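Local coordinates for protein CmeC (PDB 4MT4) that forms a trimeric outer membrane channel of the outer membrane factor family and probably carries substrates out of the cell as part of an efflux system, at residues 268-272 with 365-369. Numbering follows the deposited sequence.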
loop_
_atom_site.group_PDB
_atom_site.type_symbol
_atom_site.label_atom_id
_atom_site.label_comp_id
_atom_site.label_asym_id
_atom_site.label_seq_id
_atom_site.Cartn_x
_atom_site.Cartn_y
_atom_site.Cartn_z
ATOM N N ILE B 268 -9.478 -0.784 27.648
ATOM C CA ILE B 268 -9.218 -0.310 26.291
ATOM C C ILE B 268 -9.011 -1.472 25.314
ATOM O O ILE B 268 -9.266 -1.343 24.114
ATOM C CB ILE B 268 -7.988 0.628 26.257
ATOM C CG1 ILE B 268 -7.847 1.293 24.887
ATOM C CG2 ILE B 268 -6.721 -0.123 26.635
ATOM C CD1 ILE B 268 -9.042 2.125 24.490
ATOM N N LEU B 269 -8.564 -2.610 25.836
ATOM C CA LEU B 269 -8.335 -3.788 25.010
ATOM C C LEU B 269 -9.652 -4.365 24.507
ATOM O O LEU B 269 -9.707 -4.980 23.442
ATOM C CB LEU B 269 -7.560 -4.851 25.791
ATOM C CG LEU B 269 -6.043 -4.911 25.596
ATOM C CD1 LEU B 269 -5.382 -3.591 25.960
ATOM C CD2 LEU B 269 -5.460 -6.051 26.414
ATOM N N LEU B 270 -10.714 -4.155 25.279
ATOM C CA LEU B 270 -12.029 -4.677 24.933
ATOM C C LEU B 270 -12.882 -3.647 24.200
ATOM O O LEU B 270 -14.028 -3.922 23.852
ATOM C CB LEU B 270 -12.764 -5.143 26.192
ATOM C CG LEU B 270 -12.068 -6.195 27.056
ATOM C CD1 LEU B 270 -12.878 -6.465 28.315
ATOM C CD2 LEU B 270 -11.843 -7.477 26.271
ATOM N N GLN B 271 -12.324 -2.463 23.964
ATOM C CA GLN B 271 -13.104 -1.372 23.391
ATOM C C GLN B 271 -12.631 -0.930 22.008
ATOM O O GLN B 271 -13.300 -0.140 21.345
ATOM C CB GLN B 271 -13.099 -0.178 24.346
ATOM C CG GLN B 271 -13.924 -0.411 25.600
ATOM C CD GLN B 271 -13.731 0.674 26.633
ATOM O OE1 GLN B 271 -12.653 1.256 26.744
ATOM N NE2 GLN B 271 -14.779 0.955 27.398
ATOM N N ARG B 272 -11.484 -1.440 21.572
ATOM C CA ARG B 272 -10.994 -1.157 20.227
ATOM C C ARG B 272 -11.118 -2.383 19.325
ATOM O O ARG B 272 -10.574 -3.443 19.634
ATOM C CB ARG B 272 -9.541 -0.679 20.264
ATOM C CG ARG B 272 -9.364 0.763 20.727
ATOM C CD ARG B 272 -7.911 1.204 20.610
ATOM N NE ARG B 272 -7.430 1.131 19.233
ATOM C CZ ARG B 272 -6.928 2.159 18.559
ATOM N NH1 ARG B 272 -6.828 3.348 19.138
ATOM N NH2 ARG B 272 -6.519 1.999 17.308
ATOM N N ALA B 365 -2.029 1.785 19.042
ATOM C CA ALA B 365 -3.264 2.225 19.682
ATOM C C ALA B 365 -2.992 3.170 20.850
ATOM O O ALA B 365 -3.619 4.225 20.965
ATOM C CB ALA B 365 -4.069 1.026 20.155
ATOM N N PHE B 366 -2.053 2.784 21.709
ATOM C CA PHE B 366 -1.674 3.599 22.858
ATOM C C PHE B 366 -1.040 4.919 22.425
ATOM O O PHE B 366 -1.200 5.941 23.091
ATOM C CB PHE B 366 -0.713 2.826 23.764
ATOM C CG PHE B 366 -1.401 1.956 24.780
ATOM C CD1 PHE B 366 -2.203 0.900 24.381
ATOM C CD2 PHE B 366 -1.230 2.185 26.136
ATOM C CE1 PHE B 366 -2.833 0.098 25.314
ATOM C CE2 PHE B 366 -1.853 1.384 27.075
ATOM C CZ PHE B 366 -2.658 0.341 26.662
ATOM N N GLY B 367 -0.316 4.888 21.311
ATOM C CA GLY B 367 0.304 6.085 20.776
ATOM C C GLY B 367 -0.739 7.054 20.258
ATOM O O GLY B 367 -0.628 8.264 20.451
ATOM N N GLU B 368 -1.760 6.513 19.602
ATOM C CA GLU B 368 -2.863 7.318 19.092
ATOM C C GLU B 368 -3.658 7.948 20.231
ATOM O O GLU B 368 -4.088 9.095 20.138
ATOM C CB GLU B 368 -3.794 6.473 18.216
ATOM C CG GLU B 368 -3.166 5.946 16.937
ATOM C CD GLU B 368 -4.085 5.006 16.177
ATOM O OE1 GLU B 368 -5.170 4.677 16.700
ATOM O OE2 GLU B 368 -3.720 4.596 15.054
ATOM N N ILE B 369 -3.844 7.190 21.309
ATOM C CA ILE B 369 -4.595 7.661 22.470
ATOM C C ILE B 369 -3.879 8.817 23.164
ATOM O O ILE B 369 -4.510 9.799 23.561
ATOM C CB ILE B 369 -4.840 6.518 23.482
ATOM C CG1 ILE B 369 -5.829 5.503 22.904
ATOM C CG2 ILE B 369 -5.360 7.063 24.808
ATOM C CD1 ILE B 369 -6.068 4.305 23.799
#
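In the periplasmic helical part of this outer membrane factor, R272 and I268, from the loop leading into helix 273-293, pack against the long helix 339-405. R272 is the N-cap of helix 273-293 and reaches across to E368. Both terminal nitrogens grip one carboxylate oxygen: R272 NH2 lies 3.1 Å and R272 NH1 3.2 Å from E368 OE1. NH1 meets the oxygen nearly along its C-O axis, NH2 from above the carboxylate plane; both bonds are bent (N-H...O 143° and 152°). The oxygen sits at the guanidinium edge, nearly in its plane; the two flat groups are turned 43° apart. A bend at chi3 lays the guanidinium over A365 CB, which covers one face 3.5 Å from R272 CZ. D274 adds a salt bridge to NH2, and the carbonyl of A445 accepts from NH1, so three partners fix the group. Beside the salt bridge, I268 meets I369 tip to tip; I268 CG1 lies 3.7 Å from I369 CD1. I268 CG2 lies 4.1 Å from F366 CZ. Y14 packs edge-to-face on F366, which also touches L244 of a second subunit. A buried arginine beside an apolar patch ties a helix start to a long helix in the α-helical barrel of the TolC-like fold.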